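Local coordinates for protein putative sugar phosphate isomerase (Acidithiobacillus ferrooxidans, PDB 3L2H) that probably binds a metal ion within its cupin barrel and may isomerise a sugar phosphate, its actual reaction being unestablished, at residues B[32-37]-B[49-54]; B[70-75]-B[115-120]; B[22-27]-B[58-63]. One frame throughout, in Å; residues are numbered along the deposited sequence.

How the interactions relate
Interactions 1 and 2 join neighbouring strands of the same antiparallel sheet, linked through the pairing of strands 46-53 and 115-122. Interaction 2 is the more deeply buried, and its side chains are almost all apolar. Interaction 1 is partly buried and mixes backbone pairing with polar side chains on both faces. Interaction 3, also partly buried, is different again. It sets a turn at the end of strand 20-24, outermost within this chain, against an irregular loop, and it depends on side chains rather than strand pairing. Arg32 of interaction 1 pairs through its backbone with Lys22 of interaction 3. Interactions 2 and 3 meet near a bound ethanediol. Interactions 1 and 2 also touch the second subunit.

Interaction 1: B[32-37]-B[49-54]; sequences RVNKSL and HLIQIE. With CXS (3-cyclohexyl-1-propylsulfonic acid), chain L.
In the conformer described, one of two deposited, CG2 of Ile51 lies over one face of the Arg32 guanidinium, offset toward the rim and 3.5 Å from Arg32 NE. In its own plane the same conformer grips Asn34 side-on. Arg32 NE lies 3.2 Å and Arg32 NH2 3.0 Å from Asn34 OD1, so one oxygen takes two N-H groups. At the other end of the amide, Asn34 ND2 donates across the strands to His49 ND1 at 2.9 Å, with an N-H...N angle of 164°. The acceptor lies in the amide plane, but the donor stands 33° out of the imidazole plane. CG of Asn34 is anti to the backbone N (chi1 -165°), and from there the amide can meet both Arg32 and His49. Ser36 OG approaches the His49 ring obliquely and is hydrogen-bonded to the Asp39 carboxylate. As the N-cap residue, Ser36 caps a backbone N of the helix that follows.

These residues sit on two adjacent antiparallel strands of the cupin beta-barrel. Val33 with Gln52 and Lys35 with Leu50 are hydrogen-bonded pairs, each closed by two backbone bonds. Asn34 with Ile51 and Ser36 with His49 are the non-hydrogen-bonded pairs.

The face bearing Lys35, Leu50 and Gln52 meets a sulfonate, that of a CXS molecule probably taken from the crystallisation liquor. Lys35 NZ, at the end of an extended chain, donates a hydrogen bond to CXS O3 at 2.6 Å. Gln52 NE2 donates to CXS O1 at 3.0 Å. A water bonded to CXS O2 also accepts from Gln52 NE2 and, weakly, from Lys35 NZ. Lys35 NZ also bonds to Ile14 O. Leu50 CD2 lies 3.3 Å from CXS O3, and Leu50 also packs on Tyr73 of the second subunit.

Interaction 2: B[70-75]-B[115-120]; sequences EAVYVL and LVCLVI. With EDO (1,2-ethanediol), chain N.
Val72 and Val119 face each other across two antiparallel strands of the cupin beta-barrel, in a non-hydrogen-bonded pair. Val74 with Cys117 makes the next such pair on the same face. Ala71 with Ile120 and Tyr73 with Leu118 are the hydrogen-bonded pairs, with side chains on the other face.

The backbone supplies five hydrogen bonds. Ala71 and Ile120 exchange two, as do Tyr73 and Leu118. Leu75 N adds the fifth, to Val116 O at 2.8 Å. CA-H...O contacts lie between them, such as Val72 CA to Leu118 O at 3.3 Å.

Apolar packing fills both faces. Val72 CG1 lies 3.7 Å from Cys117 CB, and Val74 CG2 stands 4.1 Å from Cys117 SG. Val74 CG1 meets Leu115 CD1 at 3.9 Å, the two side chains crossing at about a right angle. Val72 and Leu115 are backed by Ile107 of strand 105-108. On the opposite face Tyr73 and Leu75 pack against Leu75 and Tyr73 of the second subunit, and Ile120 packs on its own copy there.

Glu70 brings a charged group to the end of the strand pair. Its OE1 bonds to His63 NE2. Its OE2 meets a hydroxyl of an ethanediol, probably from the crystallisation liquor, at a doubtfully short separation.

With CG anti to the carbonyl carbon (chi1 -64°) and the chain extended beyond it, Leu75 CD1 reaches across to Leu118 CG, 4.0 Å away.

Interaction 3: B[22-27]-B[58-63]; sequences KVHFLN and ESTEYH. With EDO (1,2-ethanediol), chain N.
His24 to Asn27 form a type I beta turn, closed by a bond from Asn27 N to His24 O at 3.1 Å, and this turn faces the irregular run 58-63.

The His24 ring lies against Glu61. Glu61 CB sits over one ring face, 3.8 Å from the His24 ring centroid and 14° off the normal, a CH-pi contact. At the ring edge, in plane, Leu26 N donates to His24 ND1 at 3.0 Å. This bond limits how the ring can turn. The ring also meets Tyr131 of strand 126-131. An alanine at His24 is likely to leave Leu26 N without this acceptor and to open a gap over Glu61 CB.

Asn27 makes the polar link. Its CG is anti to the backbone N (chi1 -175°), and the amide extends to the loop. Asn27 ND2 donates almost straight to Glu58 OE2 at 3.0 Å, meeting the carboxylate from above its plane. A second, more bent bond runs from Asn27 ND2 to Thr60 O at 3.2 Å. Asn27 OD1 is taken by Gly29 N. Glu61 CG packs on Leu26 CB at 4.0 Å. The bend at chi2 brings Glu61 OE1 to 3.1 Å from Asn27 CB, and OE2 bonds to Gln134.

His63 ND1 donates to Glu61 O at 2.9 Å. His63, His65, Glu70 and His105 are spaced like the metal ligands of many cupins and may form such a site. The loop thus runs beside what is probably a metal site, and one amide nitrogen of the turn bonds to both a carboxylate oxygen and a backbone oxygen of it.

Interaction 1: B[32-37]-B[49-54]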
loop_
_atom_site.group_PDB
_atom_site.type_symbol
_atom_site.label_atom_id
_atom_site.label_comp_id
_atom_site.label_asym_id
_atom_site.label_seq_id
_atom_site.Cartn_x
_atom_site.Cartn_y
_atom_site.Cartn_z
ATOM N N ARG B 32 5.118 -8.907 30.447
ATOM C CA ARG B 32 5.732 -7.590 30.474
ATOM C C ARG B 32 4.730 -6.471 30.795
ATOM O O ARG B 32 3.534 -6.599 30.510
ATOM C CB ARG B 32 6.424 -7.352 29.115
ATOM C CG ARG B 32 5.590 -6.685 28.032
ATOM C CD ARG B 32 6.245 -6.974 26.650
ATOM N NE ARG B 32 5.700 -6.150 25.594
ATOM C CZ ARG B 32 6.096 -6.233 24.335
ATOM N NH1 ARG B 32 7.031 -7.121 23.967
ATOM N NH2 ARG B 32 5.559 -5.434 23.448
ATOM N N VAL B 33 5.216 -5.392 31.415
ATOM C CA VAL B 33 4.406 -4.198 31.583
ATOM C C VAL B 33 4.620 -3.468 30.280
ATOM O O VAL B 33 5.757 -3.243 29.885
ATOM C CB VAL B 33 4.805 -3.343 32.793
ATOM C CG1 VAL B 33 4.073 -2.005 32.759
ATOM C CG2 VAL B 33 4.455 -4.105 34.061
ATOM N N ASN B 34 3.539 -3.159 29.579
ATOM C CA ASN B 34 3.597 -2.487 28.295
ATOM C C ASN B 34 2.918 -1.141 28.355
ATOM O O ASN B 34 1.720 -1.061 28.682
ATOM C CB ASN B 34 2.907 -3.346 27.231
ATOM C CG ASN B 34 3.227 -2.894 25.842
ATOM O OD1 ASN B 34 4.203 -3.382 25.227
ATOM N ND2 ASN B 34 2.402 -2.012 25.297
ATOM N N LYS B 35 3.672 -0.095 28.058
ATOM C CA LYS B 35 3.173 1.261 27.958
ATOM C C LYS B 35 3.208 1.676 26.485
ATOM O O LYS B 35 4.275 1.865 25.912
ATOM C CB LYS B 35 4.023 2.197 28.810
ATOM C CG LYS B 35 3.971 1.841 30.345
ATOM C CD LYS B 35 4.897 2.771 31.187
ATOM C CE LYS B 35 4.932 2.329 32.626
ATOM N NZ LYS B 35 5.723 3.335 33.479
ATOM N N SER B 36 2.046 1.788 25.877
ATOM C CA SER B 36 1.985 2.045 24.480
ATOM C C SER B 36 2.008 3.575 24.244
ATOM O O SER B 36 0.978 4.300 24.351
ATOM C CB SER B 36 0.765 1.423 23.837
ATOM O OG SER B 36 0.726 1.798 22.451
ATOM N N LEU B 37 3.209 4.063 24.016
ATOM C CA LEU B 37 3.397 5.504 23.829
ATOM C C LEU B 37 2.673 5.973 22.551
ATOM O O LEU B 37 1.970 6.997 22.526
ATOM C CB LEU B 37 4.879 5.829 23.786
ATOM C CG LEU B 37 5.731 5.364 24.973
ATOM C CD1 LEU B 37 7.164 5.923 24.827
ATOM C CD2 LEU B 37 5.069 5.709 26.361
ATOM N N HIS B 49 6.468 1.277 22.078
ATOM C CA HIS B 49 6.138 0.709 23.368
ATOM C C HIS B 49 7.348 0.803 24.303
ATOM O O HIS B 49 8.464 0.418 23.938
ATOM C CB HIS B 49 5.743 -0.763 23.207
ATOM C CG HIS B 49 4.578 -0.990 22.298
ATOM N ND1 HIS B 49 3.268 -0.917 22.738
ATOM C CD2 HIS B 49 4.515 -1.262 20.969
ATOM C CE1 HIS B 49 2.456 -1.183 21.727
ATOM N NE2 HIS B 49 3.187 -1.395 20.643
ATOM N N LEU B 50 7.110 1.284 25.504
ATOM C CA LEU B 50 8.101 1.195 26.565
ATOM C C LEU B 50 7.730 -0.020 27.420
ATOM O O LEU B 50 6.631 -0.105 27.979
ATOM C CB LEU B 50 8.160 2.478 27.357
ATOM C CG LEU B 50 9.366 2.383 28.303
ATOM C CD1 LEU B 50 10.185 3.638 28.233
ATOM C CD2 LEU B 50 8.942 2.016 29.733
ATOM N N ILE B 51 8.610 -1.001 27.450
ATOM C CA ILE B 51 8.294 -2.282 28.091
ATOM C C ILE B 51 9.217 -2.524 29.265
ATOM O O ILE B 51 10.365 -2.057 29.280
ATOM C CB ILE B 51 8.316 -3.490 27.074
ATOM C CG1 ILE B 51 9.738 -3.844 26.661
ATOM C CG2 ILE B 51 7.490 -3.160 25.837
ATOM C CD1 ILE B 51 9.879 -5.174 25.943
ATOM N N GLN B 52 8.692 -3.224 30.256
ATOM C CA GLN B 52 9.459 -3.646 31.423
ATOM C C GLN B 52 9.290 -5.169 31.540
ATOM O O GLN B 52 8.156 -5.642 31.585
ATOM C CB GLN B 52 8.973 -2.968 32.707
ATOM C CG GLN B 52 8.871 -1.448 32.611
ATOM C CD GLN B 52 8.137 -0.844 33.790
ATOM O OE1 GLN B 52 7.423 -1.543 34.515
ATOM N NE2 GLN B 52 8.311 0.470 34.000
ATOM N N ILE B 53 10.420 -5.873 31.591
ATOM C CA ILE B 53 10.497 -7.314 31.684
ATOM C C ILE B 53 11.230 -7.633 32.956
ATOM O O ILE B 53 12.427 -7.290 33.115
ATOM C CB ILE B 53 11.273 -7.900 30.492
ATOM C CG1 ILE B 53 10.670 -7.408 29.175
ATOM C CG2 ILE B 53 11.334 -9.435 30.582
ATOM C CD1 ILE B 53 11.397 -7.921 27.956
ATOM N N GLU B 54 10.545 -8.295 33.867
ATOM C CA GLU B 54 11.153 -8.646 35.140
ATOM C C GLU B 54 12.078 -9.851 35.019
ATOM O O GLU B 54 11.985 -10.639 34.065
ATOM C CB GLU B 54 10.086 -8.889 36.217
ATOM C CG GLU B 54 9.258 -7.682 36.584
ATOM C CD GLU B 54 10.066 -6.408 36.907
ATOM O OE1 GLU B 54 11.230 -6.479 37.306
ATOM O OE2 GLU B 54 9.528 -5.291 36.762
HETATM S S CXS L . 9.538 3.844 32.953
HETATM O O1 CXS L . 10.306 2.566 33.129
HETATM O O2 CXS L . 9.542 4.614 34.208
HETATM O O3 CXS L . 8.149 3.561 32.565
HETATM C C1 CXS L . 10.353 4.788 31.813
HETATM C C2 CXS L . 11.817 4.966 32.187
HETATM C C3 CXS L . 12.575 5.826 31.192
HETATM N N CXS L . 13.814 6.371 31.686
HETATM C C4 CXS L . 14.531 7.364 30.901
HETATM C C5 CXS L . 15.056 6.768 29.590
HETATM C C6 CXS L . 15.724 7.862 28.758
HETATM C C7 CXS L . 16.851 8.556 29.524
HETATM C C8 CXS L . 16.408 9.010 30.912
HETATM C C9 CXS L . 15.718 7.917 31.695
HETATM O O HOH W 1 7.892 3.004 36.033
#

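Interaction 2: B[70-75]-B[115-120]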
loop_
_atom_site.group_PDB
_atom_site.type_symbol
_atom_site.label_atom_id
_atom_site.label_comp_id
_atom_site.label_asym_id
_atom_site.label_seq_id
_atom_site.Cartn_x
_atom_site.Cartn_y
_atom_site.Cartn_z
ATOM N N GLU B 70 10.599 -4.675 12.958
ATOM C CA GLU B 70 10.539 -4.547 14.401
ATOM C C GLU B 70 11.943 -4.143 14.856
ATOM O O GLU B 70 12.911 -4.534 14.210
ATOM C CB GLU B 70 10.150 -5.911 14.995
ATOM C CG GLU B 70 10.032 -5.989 16.426
ATOM C CD GLU B 70 9.360 -7.291 16.885
ATOM O OE1 GLU B 70 9.544 -8.401 16.288
ATOM O OE2 GLU B 70 8.628 -7.157 17.855
ATOM N N ALA B 71 12.053 -3.426 15.970
ATOM C CA ALA B 71 13.345 -3.093 16.549
ATOM C C ALA B 71 13.226 -2.891 18.051
ATOM O O ALA B 71 12.128 -2.627 18.562
ATOM C CB ALA B 71 13.932 -1.831 15.889
ATOM N N VAL B 72 14.361 -2.990 18.753
ATOM C CA VAL B 72 14.411 -2.864 20.209
ATOM C C VAL B 72 15.557 -1.963 20.599
ATOM O O VAL B 72 16.654 -2.092 20.057
ATOM C CB VAL B 72 14.573 -4.220 20.914
ATOM C CG1 VAL B 72 14.605 -4.027 22.459
ATOM C CG2 VAL B 72 13.465 -5.223 20.510
ATOM N N TYR B 73 15.326 -1.016 21.513
ATOM C CA TYR B 73 16.401 -0.152 22.032
ATOM C C TYR B 73 16.409 -0.283 23.546
ATOM O O TYR B 73 15.385 -0.088 24.205
ATOM C CB TYR B 73 16.263 1.312 21.568
ATOM C CG TYR B 73 17.419 2.219 21.989
ATOM C CD1 TYR B 73 18.545 2.323 21.200
ATOM C CD2 TYR B 73 17.385 2.960 23.160
ATOM C CE1 TYR B 73 19.621 3.133 21.551
ATOM C CE2 TYR B 73 18.480 3.775 23.529
ATOM C CZ TYR B 73 19.592 3.853 22.711
ATOM O OH TYR B 73 20.676 4.663 22.988
ATOM N N VAL B 74 17.535 -0.705 24.094
ATOM C CA VAL B 74 17.604 -1.011 25.532
ATOM C C VAL B 74 17.868 0.255 26.314
ATOM O O VAL B 74 18.858 0.931 26.076
ATOM C CB VAL B 74 18.685 -2.032 25.850
ATOM C CG1 VAL B 74 18.700 -2.364 27.377
ATOM C CG2 VAL B 74 18.504 -3.315 25.024
ATOM N N LEU B 75 16.978 0.569 27.250
ATOM C CA LEU B 75 17.121 1.742 28.103
ATOM C C LEU B 75 17.815 1.415 29.418
ATOM O O LEU B 75 18.618 2.211 29.881
ATOM C CB LEU B 75 15.757 2.376 28.378
ATOM C CG LEU B 75 15.043 2.936 27.138
ATOM C CD1 LEU B 75 13.580 3.401 27.475
ATOM C CD2 LEU B 75 15.833 4.060 26.464
ATOM N N LEU B 115 14.436 -5.275 33.039
ATOM C CA LEU B 115 14.926 -4.943 31.695
ATOM C C LEU B 115 13.937 -3.984 31.101
ATOM O O LEU B 115 12.752 -4.331 30.988
ATOM C CB LEU B 115 15.089 -6.200 30.864
ATOM C CG LEU B 115 15.426 -6.053 29.378
ATOM C CD1 LEU B 115 16.733 -5.274 29.157
ATOM C CD2 LEU B 115 15.534 -7.440 28.715
ATOM N N VAL B 116 14.392 -2.777 30.731
ATOM C CA VAL B 116 13.499 -1.747 30.216
ATOM C C VAL B 116 13.938 -1.326 28.802
ATOM O O VAL B 116 15.075 -0.946 28.579
ATOM C CB VAL B 116 13.412 -0.526 31.174
ATOM C CG1 VAL B 116 12.426 0.541 30.664
ATOM C CG2 VAL B 116 13.047 -1.012 32.600
ATOM N N CYS B 117 13.029 -1.462 27.845
ATOM C CA CYS B 117 13.301 -1.219 26.439
ATOM C C CYS B 117 12.205 -0.449 25.760
ATOM O O CYS B 117 11.049 -0.469 26.187
ATOM C CB CYS B 117 13.365 -2.539 25.648
ATOM S SG CYS B 117 14.623 -3.700 26.267
ATOM N N LEU B 118 12.594 0.192 24.674
ATOM C CA LEU B 118 11.674 0.715 23.703
ATOM C C LEU B 118 11.553 -0.330 22.609
ATOM O O LEU B 118 12.574 -0.830 22.109
ATOM C CB LEU B 118 12.183 2.001 23.072
ATOM C CG LEU B 118 11.972 3.306 23.760
ATOM C CD1 LEU B 118 12.576 4.383 22.842
ATOM C CD2 LEU B 118 10.446 3.508 24.043
ATOM N N VAL B 119 10.329 -0.730 22.305
ATOM C CA VAL B 119 10.039 -1.604 21.200
ATOM C C VAL B 119 9.301 -0.781 20.118
ATOM O O VAL B 119 8.283 -0.118 20.394
ATOM C CB VAL B 119 9.240 -2.843 21.640
ATOM C CG1 VAL B 119 8.891 -3.680 20.410
ATOM C CG2 VAL B 119 10.050 -3.664 22.653
ATOM N N ILE B 120 9.836 -0.835 18.891
ATOM C CA ILE B 120 9.385 -0.040 17.759
ATOM C C ILE B 120 9.028 -0.987 16.646
ATOM O O ILE B 120 9.863 -1.836 16.257
ATOM C CB ILE B 120 10.470 0.907 17.271
ATOM C CG1 ILE B 120 10.889 1.889 18.372
ATOM C CG2 ILE B 120 9.981 1.698 16.018
ATOM C CD1 ILE B 120 12.325 2.368 18.275
HETATM C C1 EDO N . 9.415 -7.849 21.093
HETATM O O1 EDO N . 9.060 -8.525 19.867
HETATM C C2 EDO N . 10.915 -7.765 21.238
HETATM O O2 EDO N . 11.385 -9.063 21.662
#

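Interaction 3: B[22-27]-B[58-63]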
loop_
_atom_site.group_PDB
_atom_site.type_symbol
_atom_site.label_atom_id
_atom_site.label_comp_id
_atom_site.label_asym_id
_atom_site.label_seq_id
_atom_site.Cartn_x
_atom_site.Cartn_y
_atom_site.Cartn_z
ATOM N N LYS B 22 0.826 -7.598 29.879
ATOM C CA LYS B 22 0.661 -8.336 28.627
ATOM C C LYS B 22 1.436 -9.639 28.669
ATOM O O LYS B 22 2.620 -9.657 29.026
ATOM C CB LYS B 22 1.064 -7.467 27.439
ATOM C CG LYS B 22 0.230 -6.185 27.368
ATOM C CD LYS B 22 0.088 -5.620 25.962
ATOM C CE LYS B 22 -0.945 -4.512 25.951
ATOM N NZ LYS B 22 -2.232 -4.937 26.607
ATOM N N VAL B 23 0.738 -10.723 28.342
ATOM C CA VAL B 23 1.310 -12.073 28.343
ATOM C C VAL B 23 1.090 -12.582 26.902
ATOM O O VAL B 23 -0.018 -12.468 26.353
ATOM C CB VAL B 23 0.702 -13.013 29.379
ATOM C CG1 VAL B 23 1.444 -14.342 29.390
ATOM C CG2 VAL B 23 0.740 -12.393 30.795
ATOM N N HIS B 24 2.156 -13.047 26.258
ATOM C CA HIS B 24 2.015 -13.605 24.929
ATOM C C HIS B 24 1.145 -14.878 24.983
ATOM O O HIS B 24 1.347 -15.764 25.864
ATOM C CB HIS B 24 3.376 -13.880 24.318
ATOM C CG HIS B 24 3.308 -14.063 22.854
ATOM N ND1 HIS B 24 2.746 -15.177 22.273
ATOM C CD2 HIS B 24 3.631 -13.228 21.840
ATOM C CE1 HIS B 24 2.738 -15.022 20.965
ATOM N NE2 HIS B 24 3.288 -13.861 20.676
ATOM N N PHE B 25 0.204 -15.027 24.037
ATOM C CA PHE B 25 -0.714 -16.199 24.119
ATOM C C PHE B 25 -0.036 -17.559 23.854
ATOM O O PHE B 25 -0.598 -18.615 24.214
ATOM C CB PHE B 25 -1.940 -16.034 23.216
ATOM C CG PHE B 25 -1.705 -16.401 21.768
ATOM C CD1 PHE B 25 -0.964 -15.589 20.944
ATOM C CD2 PHE B 25 -2.241 -17.556 21.238
ATOM C CE1 PHE B 25 -0.770 -15.913 19.588
ATOM C CE2 PHE B 25 -2.011 -17.888 19.884
ATOM C CZ PHE B 25 -1.312 -17.030 19.069
ATOM N N LEU B 26 1.185 -17.524 23.309
ATOM C CA LEU B 26 1.968 -18.724 23.049
ATOM C C LEU B 26 3.111 -18.923 24.028
ATOM O O LEU B 26 3.818 -19.947 23.927
ATOM C CB LEU B 26 2.469 -18.741 21.583
ATOM C CG LEU B 26 1.390 -18.966 20.498
ATOM C CD1 LEU B 26 1.933 -18.831 19.024
ATOM C CD2 LEU B 26 0.689 -20.326 20.693
ATOM N N ASN B 27 3.272 -18.026 25.002
ATOM C CA ASN B 27 4.406 -18.143 25.955
ATOM C C ASN B 27 4.034 -17.534 27.296
ATOM O O ASN B 27 3.999 -16.294 27.434
ATOM C CB ASN B 27 5.694 -17.502 25.407
ATOM C CG ASN B 27 6.877 -17.724 26.313
ATOM O OD1 ASN B 27 6.743 -18.290 27.407
ATOM N ND2 ASN B 27 8.042 -17.233 25.896
ATOM N N GLU B 58 10.313 -13.022 29.632
ATOM C CA GLU B 58 10.766 -12.885 28.272
ATOM C C GLU B 58 9.921 -11.846 27.566
ATOM O O GLU B 58 8.823 -11.520 27.990
ATOM C CB GLU B 58 10.640 -14.196 27.498
ATOM C CG GLU B 58 11.531 -15.346 27.902
ATOM C CD GLU B 58 11.249 -16.535 26.973
ATOM O OE1 GLU B 58 11.576 -16.491 25.742
ATOM O OE2 GLU B 58 10.566 -17.434 27.432
ATOM N N SER B 59 10.429 -11.373 26.440
ATOM C CA SER B 59 9.805 -10.285 25.716
ATOM C C SER B 59 8.650 -10.719 24.827
ATOM O O SER B 59 7.786 -9.891 24.495
ATOM C CB SER B 59 10.877 -9.565 24.858
ATOM O OG SER B 59 11.345 -10.342 23.756
ATOM N N THR B 60 8.636 -12.004 24.449
ATOM C CA THR B 60 7.756 -12.470 23.392
ATOM C C THR B 60 7.827 -13.992 23.288
ATOM O O THR B 60 8.534 -14.624 24.053
ATOM C CB THR B 60 8.204 -11.857 22.015
ATOM O OG1 THR B 60 7.191 -12.068 21.031
ATOM C CG2 THR B 60 9.544 -12.470 21.565
ATOM N N GLU B 61 7.054 -14.581 22.387
ATOM C CA GLU B 61 7.338 -15.946 21.948
ATOM C C GLU B 61 8.230 -15.829 20.742
ATOM O O GLU B 61 7.954 -15.028 19.838
ATOM C CB GLU B 61 6.064 -16.700 21.569
ATOM C CG GLU B 61 6.320 -18.036 20.860
ATOM C CD GLU B 61 7.004 -19.086 21.725
ATOM O OE1 GLU B 61 7.091 -18.875 22.956
ATOM O OE2 GLU B 61 7.454 -20.161 21.202
ATOM N N TYR B 62 9.328 -16.575 20.736
ATOM C CA TYR B 62 10.277 -16.650 19.607
ATOM C C TYR B 62 9.549 -16.588 18.282
ATOM O O TYR B 62 8.721 -17.453 17.991
ATOM C CB TYR B 62 11.037 -17.943 19.726
ATOM C CG TYR B 62 12.212 -18.159 18.799
ATOM C CD1 TYR B 62 13.365 -17.379 18.887
ATOM C CD2 TYR B 62 12.169 -19.155 17.837
ATOM C CE1 TYR B 62 14.467 -17.611 18.042
ATOM C CE2 TYR B 62 13.251 -19.413 17.006
ATOM C CZ TYR B 62 14.390 -18.639 17.114
ATOM O OH TYR B 62 15.422 -18.890 16.281
ATOM N N HIS B 63 9.844 -15.551 17.483
ATOM C CA HIS B 63 9.057 -15.324 16.278
ATOM C C HIS B 63 9.814 -14.619 15.141
ATOM O O HIS B 63 10.866 -13.999 15.336
ATOM C CB HIS B 63 7.792 -14.517 16.638
ATOM C CG HIS B 63 8.082 -13.093 16.980
ATOM N ND1 HIS B 63 8.299 -12.663 18.269
ATOM C CD2 HIS B 63 8.321 -12.017 16.183
ATOM C CE1 HIS B 63 8.575 -11.370 18.263
ATOM N NE2 HIS B 63 8.636 -10.959 17.005
HETATM C C1 EDO N . 9.415 -7.849 21.093
HETATM O O1 EDO N . 9.060 -8.525 19.867
HETATM C C2 EDO N . 10.915 -7.765 21.238
HETATM O O2 EDO N . 11.385 -9.063 21.662
#